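PDB 5WLS: pollen receptor-like kinase 3 from Arabidopsis thaliana, which probably phosphorylates serine and threonine residues, and carries a leucine-rich-repeat extracellular domain similar to those of the SERK co-receptors. Local coordinates for residues Val11-Gly16 / Leu51-Thr56; Ser44-Thr49 / Ile71-Asn76; Leu96-Phe101 / Leu121-Leu126. All coordinates share one frame; numbering follows the deposited sequence.

How the interactions relate
From the N terminus, the loop after helix 3-9 meets Leu51-Thr56 in interaction 1, closing a long loop that takes in strands 35-38 and 42-47. Interaction 2 starts within that loop, at strand 42-47, and closes beyond it on strand 70-72, so the two contacts cross. They also touch: the side-chain amide oxygen of Asn76 probably accepts hydrogen bonds from Leu51 N and Leu53 N. Interaction 3 follows in series, joining the turns 96-101 and 121-126. It meets interaction 2 through probable hydrogen bonds of Ser97 with Asp74 and Asn75, and through a shared NAG. Together the contacts tie the N-terminal cap to successive coils of the solenoid.

Interaction 1. Residues Val11-Gly16 / Leu51-Thr56; sequences VNITKG and LGLSGT. With NAG (2-acetamido-2-deoxy-beta-D-glucopyranose), chain E.
Thr14 and Lys15 turn their backbone N-H groups onto Leu51, joining the N-terminal cap of the leucine-rich-repeat solenoid to its next coil. Residues 11-16, which follow helix 3-9, run almost opposite to residues 51-56, with end-to-end directions 174° apart. The tight part is the backbone. Leu51 O is gripped twice: Lys15 N comes from above the carbonyl plane at 2.7 Å, Thr14 N lies in that plane at 3.3 Å. Beside it, Thr14 OG1 gives a hydrogen bond to Gly52 O at 2.7 Å; chi1 of 67° sets the hydroxyl between the backbone N and carbonyl carbon of its own residue, facing residues 51-56. Gly52 has positive phi, and any CB on it would run into Thr14 OG1 and Lys15 CG. A CB on Gly55 would likewise run into Val11 CG2 and Asn12 CB. Asn12 O accepts from Ser54 N at 3.0 Å, the donor standing above the carbonyl plane, and weakly from Gly55 N. Ile13 supplies the apolar part: its CD1 lies 3.9 Å from Leu51 CD1, where the two side chains cross obliquely, while its CB meets Leu53 CD2. Contact is looser on the solvent side. Thr14 CG2 only brushes Ser54 CB at 4.0 Å, and the Lys15 chain, bent at chi2 (-78°), carries its amine away. Asn12 ND2 is joined covalently to C1 of an N-linked NAG, whose acetyl group reaches back over the loop until methyl C8 stands 3.6 Å from Thr56 OG1.

Interaction 2. Residues Ser44-Thr49 / Ile71-Asn76; sequences SGIHVT and IRLDNN. With NAG (2-acetamido-2-deoxy-beta-D-glucopyranose), chain C.
Arg72 lays its CD over one face of the His47 imidazole, 3.4 Å from the ring centroid and displaced toward the rim. The pair sits on neighbouring parallel strands of the leucine-rich-repeat sheet, within the beta-alpha-beta unit formed by strand 42-47, helix 59-63 and strand 70-72. The two side chains run side by side because each has its CG anti to the backbone N (chi1 -176° for His47, 163° for Arg72), and the guanidinium plane ends only 6° from that of the ring. Beneath them the strands are joined by Arg72 N to Ile46 O at 2.9 Å and Val48 N to Arg72 O at 3.2 Å. On the other face of the sheet, Ile46 and Ile71 pack against Leu62 of helix 59-63. Past the strand ends, Val48 CG2 presses on Leu73 CD2 at 3.4 Å, and Thr49 CG2 rests against Asp74 CB.

Outside this shell, polar groups fix the pair. The ring is held at ND1 by Tyr36 OH, and the guanidinium by a salt bridge from Arg72 NE to Asp74 OD2 at 2.9 Å; the other carboxylate oxygen of Asp74 takes Ser97 N. Asn76, the consensus asparagine of the repeat, gives ND2 to Leu73 O at 3.1 Å, while its OD1 accepts from Leu51 N and Leu53 N. Farther along the turn, Asn75 ND2 reaches O7 of the NAG carried by Asn98 in a nearly straight hydrogen bond of 2.9 Å.

Interaction 3. Residues Leu96-Phe101 / Leu121-Leu126; sequences LSNNSF and LDNNRL. With NAG (2-acetamido-2-deoxy-beta-D-glucopyranose), chain C.
Leu96 O is gripped by two asparagine amides: Asn124 ND2 reaches it across the contact at 3.2 Å, nearly in the plane of its own amide, and Asn99 ND2 adds a weak bond from within its own turn. Asn99 also spends that amide on Leu73 O of the preceding coil. The other end of the Asn124 amide is used as well, OD1 accepting Phe101 N at 2.9 Å. Asn124 has CG anti to its carbonyl carbon (chi1 -76°), which carries the amide alongside the Phe101 ring with the planes 7° apart, OD1 lying at the ring edge 3.3 Å from Phe101 CD2. These are the consensus asparagines of the leucine-rich repeat, each buried in the turn after a strand and bonding to the backbone of the preceding coil. An alanine in place of this second asparagine removes the amide between Phe101 N and Leu96 O, and would probably leave Phe101 N without its acceptor and Leu96 O with only the weak bond from Asn99 ND2 among the bonds described here. The coils are further joined by Asn98 N to Asp122 O at 3.1 Å and Arg125 N to Phe101 O at 2.8 Å, while Leu96 CD1 packs beside Leu121 CD2 at 4.0 Å. Toward the glycan, Ser97 OG donates to the syn lone pair of Asp122 OD1. Asn98 ND2 carries the NAG through its C1, and the acetyl methyl C8 folds back to 3.5 Å from Ser97 CB.

Interaction 1. Residues Val11-Gly16 / Leu51-Thr56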
loop_
_atom_site.group_PDB
_atom_site.type_symbol
_atom_site.label_atom_id
_atom_site.label_comp_id
_atom_site.label_asym_id
_atom_site.label_seq_id
_atom_site.Cartn_x
_atom_site.Cartn_y
_atom_site.Cartn_z
ATOM N N VAL A 11 17.591 0.954 10.327
ATOM C CA VAL A 11 16.563 0.988 11.358
ATOM C C VAL A 11 16.586 -0.307 12.173
ATOM O O VAL A 11 17.081 -0.310 13.304
ATOM C CB VAL A 11 15.178 1.324 10.759
ATOM C CG1 VAL A 11 14.675 0.294 9.731
ATOM C CG2 VAL A 11 14.193 1.515 11.882
ATOM N N ASN A 12 16.079 -1.410 11.613
ATOM C CA ASN A 12 16.104 -2.713 12.273
ATOM C C ASN A 12 15.776 -3.817 11.276
ATOM O O ASN A 12 14.646 -3.916 10.787
ATOM C CB ASN A 12 15.129 -2.757 13.454
ATOM C CG ASN A 12 15.802 -2.434 14.771
ATOM O OD1 ASN A 12 16.910 -2.898 15.042
ATOM N ND2 ASN A 12 15.139 -1.622 15.593
ATOM N N ILE A 13 16.766 -4.653 10.977
ATOM C CA ILE A 13 16.611 -5.812 10.105
ATOM C C ILE A 13 17.059 -7.046 10.881
ATOM O O ILE A 13 18.115 -7.029 11.524
ATOM C CB ILE A 13 17.413 -5.627 8.803
ATOM C CG1 ILE A 13 17.563 -6.939 8.036
ATOM C CG2 ILE A 13 18.769 -5.000 9.101
ATOM C CD1 ILE A 13 18.307 -6.773 6.728
ATOM N N THR A 14 16.257 -8.117 10.823
ATOM C CA THR A 14 16.481 -9.285 11.665
ATOM C C THR A 14 16.749 -10.583 10.913
ATOM O O THR A 14 17.152 -11.564 11.547
ATOM C CB THR A 14 15.280 -9.516 12.597
ATOM O OG1 THR A 14 14.135 -9.893 11.823
ATOM C CG2 THR A 14 14.963 -8.255 13.387
ATOM N N LYS A 15 16.541 -10.629 9.599
ATOM C CA LYS A 15 16.813 -11.833 8.814
ATOM C C LYS A 15 17.473 -11.408 7.512
ATOM O O LYS A 15 16.828 -10.792 6.665
ATOM C CB LYS A 15 15.534 -12.625 8.531
ATOM C CG LYS A 15 14.662 -12.905 9.740
ATOM C CD LYS A 15 15.211 -14.051 10.572
ATOM C CE LYS A 15 14.446 -14.195 11.878
ATOM N NZ LYS A 15 14.956 -15.329 12.697
ATOM N N GLY A 16 18.749 -11.727 7.342
ATOM C CA GLY A 16 19.451 -11.356 6.128
ATOM C C GLY A 16 20.328 -10.137 6.320
ATOM O O GLY A 16 20.471 -9.583 7.414
ATOM N N LEU A 51 13.079 -9.973 4.990
ATOM C CA LEU A 51 14.276 -9.694 5.768
ATOM C C LEU A 51 13.966 -9.500 7.243
ATOM O O LEU A 51 14.864 -9.151 8.017
ATOM C CB LEU A 51 15.002 -8.464 5.223
ATOM C CG LEU A 51 15.660 -8.563 3.847
ATOM C CD1 LEU A 51 16.229 -7.210 3.443
ATOM C CD2 LEU A 51 16.740 -9.633 3.806
ATOM N N GLY A 52 12.720 -9.722 7.651
ATOM C CA GLY A 52 12.366 -9.522 9.039
ATOM C C GLY A 52 12.510 -8.088 9.484
ATOM O O GLY A 52 12.852 -7.842 10.646
ATOM N N LEU A 53 12.297 -7.129 8.579
ATOM C CA LEU A 53 12.357 -5.728 8.970
ATOM C C LEU A 53 11.388 -5.481 10.112
ATOM O O LEU A 53 10.172 -5.623 9.956
ATOM C CB LEU A 53 12.040 -4.811 7.786
ATOM C CG LEU A 53 12.779 -5.022 6.467
ATOM C CD1 LEU A 53 12.280 -4.050 5.417
ATOM C CD2 LEU A 53 14.262 -4.796 6.704
ATOM N N SER A 54 11.945 -5.122 11.263
ATOM C CA SER A 54 11.192 -4.987 12.495
ATOM C C SER A 54 11.135 -3.556 12.995
ATOM O O SER A 54 10.424 -3.283 13.969
ATOM C CB SER A 54 11.800 -5.883 13.584
ATOM O OG SER A 54 11.201 -5.635 14.843
ATOM N N GLY A 55 11.854 -2.644 12.360
ATOM C CA GLY A 55 11.979 -1.286 12.833
ATOM C C GLY A 55 10.884 -0.386 12.314
ATOM O O GLY A 55 9.743 -0.808 12.097
ATOM N N THR A 56 11.238 0.877 12.119
ATOM C CA THR A 56 10.311 1.930 11.744
ATOM C C THR A 56 10.785 2.582 10.452
ATOM O O THR A 56 11.975 2.862 10.287
ATOM C CB THR A 56 10.207 2.974 12.861
ATOM O OG1 THR A 56 9.478 2.421 13.963
ATOM C CG2 THR A 56 9.484 4.218 12.373
HETATM C C1 NAG E . 15.619 -1.180 16.884
HETATM C C2 NAG E . 14.483 -0.986 17.879
HETATM C C3 NAG E . 15.017 -0.337 19.149
HETATM C C4 NAG E . 16.155 -1.174 19.721
HETATM C C5 NAG E . 17.227 -1.425 18.657
HETATM C C6 NAG E . 18.299 -2.385 19.117
HETATM C C7 NAG E . 12.318 -0.748 16.756
HETATM C C8 NAG E . 11.299 0.208 16.213
HETATM N N2 NAG E . 13.405 -0.196 17.307
HETATM O O3 NAG E . 13.968 -0.210 20.102
HETATM O O4 NAG E . 16.744 -0.504 20.830
HETATM O O5 NAG E . 16.639 -1.999 17.477
HETATM O O6 NAG E . 18.723 -3.238 18.061
HETATM O O7 NAG E . 12.165 -1.964 16.699
#

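Interaction 2. Residues Ser44-Thr49 / Ile71-Asn76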
loop_
_atom_site.group_PDB
_atom_site.type_symbol
_atom_site.label_atom_id
_atom_site.label_comp_id
_atom_site.label_asym_id
_atom_site.label_seq_id
_atom_site.Cartn_x
_atom_site.Cartn_y
_atom_site.Cartn_z
ATOM N N SER A 44 14.409 4.727 -8.321
ATOM C CA SER A 44 12.975 4.821 -8.585
ATOM C C SER A 44 12.129 3.809 -7.818
ATOM O O SER A 44 10.905 4.000 -7.721
ATOM C CB SER A 44 12.699 4.654 -10.086
ATOM O OG SER A 44 13.212 3.420 -10.558
ATOM N N GLY A 45 12.723 2.758 -7.272
ATOM C CA GLY A 45 11.970 1.774 -6.516
ATOM C C GLY A 45 12.830 1.125 -5.457
ATOM O O GLY A 45 14.054 1.031 -5.595
ATOM N N ILE A 46 12.178 0.679 -4.387
ATOM C CA ILE A 46 12.810 -0.112 -3.337
ATOM C C ILE A 46 12.025 -1.407 -3.202
ATOM O O ILE A 46 10.804 -1.380 -3.008
ATOM C CB ILE A 46 12.864 0.640 -1.995
ATOM C CG1 ILE A 46 13.794 1.851 -2.092
ATOM C CG2 ILE A 46 13.310 -0.293 -0.877
ATOM C CD1 ILE A 46 13.758 2.750 -0.871
ATOM N N HIS A 47 12.720 -2.535 -3.316
ATOM C CA HIS A 47 12.094 -3.858 -3.341
ATOM C C HIS A 47 12.879 -4.773 -2.405
ATOM O O HIS A 47 13.764 -5.508 -2.847
ATOM C CB HIS A 47 12.055 -4.390 -4.777
ATOM C CG HIS A 47 11.345 -5.700 -4.930
ATOM N ND1 HIS A 47 11.134 -6.287 -6.158
ATOM C CD2 HIS A 47 10.816 -6.546 -4.013
ATOM C CE1 HIS A 47 10.496 -7.431 -5.995
ATOM N NE2 HIS A 47 10.293 -7.613 -4.702
ATOM N N VAL A 48 12.547 -4.744 -1.116
ATOM C CA VAL A 48 13.196 -5.600 -0.128
ATOM C C VAL A 48 12.118 -6.361 0.634
ATOM O O VAL A 48 11.195 -5.757 1.194
ATOM C CB VAL A 48 14.107 -4.807 0.828
ATOM C CG1 VAL A 48 15.328 -4.306 0.081
ATOM C CG2 VAL A 48 13.376 -3.634 1.438
ATOM N N THR A 49 12.226 -7.690 0.638
ATOM C CA THR A 49 11.198 -8.560 1.192
ATOM C C THR A 49 11.845 -9.695 1.973
ATOM O O THR A 49 12.967 -10.114 1.676
ATOM C CB THR A 49 10.296 -9.150 0.094
ATOM O OG1 THR A 49 11.100 -9.851 -0.863
ATOM C CG2 THR A 49 9.507 -8.056 -0.606
ATOM N N ILE A 71 7.457 1.343 -3.923
ATOM C CA ILE A 71 7.917 0.766 -2.667
ATOM C C ILE A 71 7.238 -0.585 -2.498
ATOM O O ILE A 71 6.010 -0.681 -2.597
ATOM C CB ILE A 71 7.606 1.681 -1.467
ATOM C CG1 ILE A 71 8.465 2.946 -1.520
ATOM C CG2 ILE A 71 7.819 0.936 -0.152
ATOM C CD1 ILE A 71 8.002 4.040 -0.581
ATOM N N ARG A 72 8.035 -1.624 -2.245
ATOM C CA ARG A 72 7.525 -2.980 -2.045
ATOM C C ARG A 72 8.300 -3.602 -0.886
ATOM O O ARG A 72 9.463 -3.990 -1.036
ATOM C CB ARG A 72 7.636 -3.813 -3.317
ATOM C CG ARG A 72 7.510 -5.315 -3.102
ATOM C CD ARG A 72 7.528 -6.073 -4.419
ATOM N NE ARG A 72 6.710 -7.282 -4.367
ATOM C CZ ARG A 72 6.378 -8.008 -5.430
ATOM N NH1 ARG A 72 6.793 -7.643 -6.634
ATOM N NH2 ARG A 72 5.636 -9.097 -5.290
ATOM N N LEU A 73 7.649 -3.688 0.270
ATOM C CA LEU A 73 8.247 -4.176 1.506
ATOM C C LEU A 73 7.510 -5.409 2.008
ATOM O O LEU A 73 7.258 -5.557 3.205
ATOM C CB LEU A 73 8.249 -3.081 2.568
ATOM C CG LEU A 73 8.930 -1.775 2.157
ATOM C CD1 LEU A 73 8.637 -0.672 3.139
ATOM C CD2 LEU A 73 10.417 -1.997 2.065
ATOM N N ASP A 74 7.162 -6.307 1.086
ATOM C CA ASP A 74 6.305 -7.438 1.420
ATOM C C ASP A 74 6.959 -8.395 2.411
ATOM O O ASP A 74 8.181 -8.547 2.459
ATOM C CB ASP A 74 5.936 -8.210 0.150
ATOM C CG ASP A 74 5.080 -7.394 -0.801
ATOM O OD1 ASP A 74 4.355 -6.493 -0.328
ATOM O OD2 ASP A 74 5.123 -7.652 -2.028
ATOM N N ASN A 75 6.118 -9.012 3.232
ATOM C CA ASN A 75 6.490 -10.089 4.151
ATOM C C ASN A 75 7.694 -9.716 5.029
ATOM O O ASN A 75 8.788 -10.279 4.926
ATOM C CB ASN A 75 6.725 -11.414 3.396
ATOM C CG ASN A 75 5.547 -11.801 2.535
ATOM O OD1 ASN A 75 4.484 -12.135 3.051
ATOM N ND2 ASN A 75 5.735 -11.790 1.220
ATOM N N ASN A 76 7.465 -8.743 5.902
ATOM C CA ASN A 76 8.426 -8.408 6.944
ATOM C C ASN A 76 7.644 -8.336 8.249
ATOM O O ASN A 76 6.575 -8.942 8.402
ATOM C CB ASN A 76 9.156 -7.098 6.614
ATOM C CG ASN A 76 10.215 -7.269 5.546
ATOM O OD1 ASN A 76 11.297 -7.794 5.806
ATOM N ND2 ASN A 76 9.915 -6.806 4.337
HETATM C C1 NAG C . 0.747 -13.428 2.579
HETATM C C2 NAG C . 1.394 -13.722 1.235
HETATM C C3 NAG C . 0.724 -14.915 0.567
HETATM C C4 NAG C . 0.816 -16.166 1.428
HETATM C C5 NAG C . 0.320 -15.823 2.863
HETATM C C6 NAG C . 0.701 -16.887 3.883
HETATM C C7 NAG C . 2.369 -12.184 -0.404
HETATM C C8 NAG C . 2.177 -11.023 -1.259
HETATM N N2 NAG C . 1.324 -12.567 0.340
HETATM O O3 NAG C . 1.282 -15.102 -0.741
HETATM O O4 NAG C . -0.111 -17.129 0.921
HETATM O O5 NAG C . 0.799 -14.570 3.391
HETATM O O6 NAG C . 1.991 -17.452 3.650
HETATM O O7 NAG C . 3.460 -12.791 -0.349
#

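Interaction 3. Residues Leu96-Phe101 / Leu121-Leu126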
loop_
_atom_site.group_PDB
_atom_site.type_symbol
_atom_site.label_atom_id
_atom_site.label_comp_id
_atom_site.label_asym_id
_atom_site.label_seq_id
_atom_site.Cartn_x
_atom_site.Cartn_y
_atom_site.Cartn_z
ATOM N N LEU A 96 2.784 -3.388 0.633
ATOM C CA LEU A 96 3.167 -3.704 2.003
ATOM C C LEU A 96 2.520 -5.011 2.476
ATOM O O LEU A 96 2.150 -5.113 3.629
ATOM C CB LEU A 96 2.804 -2.544 2.948
ATOM C CG LEU A 96 3.415 -1.175 2.626
ATOM C CD1 LEU A 96 2.831 -0.106 3.527
ATOM C CD2 LEU A 96 4.934 -1.228 2.757
ATOM N N SER A 97 2.349 -5.995 1.589
ATOM C CA SER A 97 1.725 -7.279 1.900
ATOM C C SER A 97 2.348 -7.987 3.095
ATOM O O SER A 97 3.549 -7.868 3.377
ATOM C CB SER A 97 1.814 -8.186 0.684
ATOM O OG SER A 97 0.865 -7.849 -0.316
ATOM N N ASN A 98 1.472 -8.616 3.865
ATOM C CA ASN A 98 1.823 -9.422 5.038
ATOM C C ASN A 98 2.855 -8.679 5.935
ATOM O O ASN A 98 4.033 -9.049 6.043
ATOM C CB ASN A 98 2.432 -10.783 4.646
ATOM C CG ASN A 98 1.889 -11.394 3.450
ATOM O OD1 ASN A 98 2.132 -10.856 2.426
ATOM N ND2 ASN A 98 1.361 -12.571 3.554
ATOM N N ASN A 99 2.457 -7.523 6.472
ATOM C CA ASN A 99 3.236 -6.861 7.520
ATOM C C ASN A 99 2.305 -6.751 8.719
ATOM O O ASN A 99 1.219 -7.335 8.724
ATOM C CB ASN A 99 3.793 -5.496 7.082
ATOM C CG ASN A 99 5.125 -5.586 6.317
ATOM O OD1 ASN A 99 6.178 -5.938 6.876
ATOM N ND2 ASN A 99 5.060 -5.331 5.025
ATOM N N SER A 100 2.725 -6.042 9.765
ATOM C CA SER A 100 1.903 -5.967 10.974
ATOM C C SER A 100 1.538 -4.526 11.325
ATOM O O SER A 100 1.442 -4.157 12.499
ATOM C CB SER A 100 2.588 -6.651 12.156
ATOM O OG SER A 100 2.732 -8.037 11.910
ATOM N N PHE A 101 1.307 -3.695 10.307
ATOM C CA PHE A 101 0.836 -2.337 10.554
ATOM C C PHE A 101 -0.574 -2.360 11.132
ATOM O O PHE A 101 -1.433 -3.128 10.692
ATOM C CB PHE A 101 0.847 -1.508 9.269
ATOM C CG PHE A 101 2.216 -1.080 8.825
ATOM C CD1 PHE A 101 2.984 -0.226 9.603
ATOM C CD2 PHE A 101 2.724 -1.509 7.611
ATOM C CE1 PHE A 101 4.243 0.170 9.187
ATOM C CE2 PHE A 101 3.979 -1.113 7.187
ATOM C CZ PHE A 101 4.740 -0.272 7.975
ATOM N N LEU A 121 -2.278 -3.541 0.856
ATOM C CA LEU A 121 -2.132 -3.475 2.308
ATOM C C LEU A 121 -2.624 -4.752 2.975
ATOM O O LEU A 121 -2.891 -4.757 4.180
ATOM C CB LEU A 121 -2.874 -2.261 2.869
ATOM C CG LEU A 121 -2.462 -0.899 2.309
ATOM C CD1 LEU A 121 -3.224 0.228 2.995
ATOM C CD2 LEU A 121 -0.959 -0.698 2.439
ATOM N N ASP A 122 -2.761 -5.827 2.205
ATOM C CA ASP A 122 -3.406 -7.034 2.693
ATOM C C ASP A 122 -2.640 -7.653 3.856
ATOM O O ASP A 122 -1.412 -7.576 3.938
ATOM C CB ASP A 122 -3.531 -8.062 1.567
ATOM C CG ASP A 122 -2.210 -8.328 0.867
ATOM O OD1 ASP A 122 -1.449 -7.364 0.637
ATOM O OD2 ASP A 122 -1.923 -9.505 0.567
ATOM N N ASN A 123 -3.400 -8.264 4.766
ATOM C CA ASN A 123 -2.868 -9.108 5.836
ATOM C C ASN A 123 -1.968 -8.338 6.799
ATOM O O ASN A 123 -0.990 -8.872 7.330
ATOM C CB ASN A 123 -2.140 -10.323 5.262
ATOM C CG ASN A 123 -3.073 -11.247 4.512
ATOM O OD1 ASN A 123 -4.083 -11.699 5.050
ATOM N ND2 ASN A 123 -2.744 -11.527 3.254
ATOM N N ASN A 124 -2.300 -7.072 7.039
ATOM C CA ASN A 124 -1.749 -6.379 8.195
ATOM C C ASN A 124 -2.785 -6.458 9.306
ATOM O O ASN A 124 -3.609 -7.378 9.313
ATOM C CB ASN A 124 -1.378 -4.937 7.849
ATOM C CG ASN A 124 -0.097 -4.851 7.037
ATOM O OD1 ASN A 124 0.896 -4.280 7.484
ATOM N ND2 ASN A 124 -0.109 -5.437 5.843
ATOM N N ARG A 125 -2.767 -5.521 10.248
ATOM C CA ARG A 125 -3.807 -5.458 11.269
ATOM C C ARG A 125 -4.392 -4.057 11.343
ATOM O O ARG A 125 -4.612 -3.504 12.424
ATOM C CB ARG A 125 -3.279 -5.922 12.625
ATOM C CG ARG A 125 -2.776 -7.364 12.612
ATOM C CD ARG A 125 -3.937 -8.357 12.682
ATOM N NE ARG A 125 -3.488 -9.748 12.695
ATOM C CZ ARG A 125 -3.338 -10.481 13.794
ATOM N NH1 ARG A 125 -3.593 -9.957 14.985
ATOM N NH2 ARG A 125 -2.926 -11.740 13.705
ATOM N N LEU A 126 -4.656 -3.470 10.179
ATOM C CA LEU A 126 -5.318 -2.178 10.106
ATOM C C LEU A 126 -6.780 -2.293 10.525
ATOM O O LEU A 126 -7.418 -3.336 10.370
ATOM C CB LEU A 126 -5.217 -1.604 8.693
ATOM C CG LEU A 126 -3.796 -1.407 8.158
ATOM C CD1 LEU A 126 -3.802 -1.234 6.647
ATOM C CD2 LEU A 126 -3.126 -0.219 8.829
HETATM C C1 NAG C . 0.747 -13.428 2.579
HETATM C C2 NAG C . 1.394 -13.722 1.235
HETATM C C3 NAG C . 0.724 -14.915 0.567
HETATM C C4 NAG C . 0.816 -16.166 1.428
HETATM C C5 NAG C . 0.320 -15.823 2.863
HETATM C C6 NAG C . 0.701 -16.887 3.883
HETATM C C7 NAG C . 2.369 -12.184 -0.404
HETATM C C8 NAG C . 2.177 -11.023 -1.259
HETATM N N2 NAG C . 1.324 -12.567 0.340
HETATM O O3 NAG C . 1.282 -15.102 -0.741
HETATM O O4 NAG C . -0.111 -17.129 0.921
HETATM O O5 NAG C . 0.799 -14.570 3.391
HETATM O O6 NAG C . 1.991 -17.452 3.650
HETATM O O7 NAG C . 3.460 -12.791 -0.349
#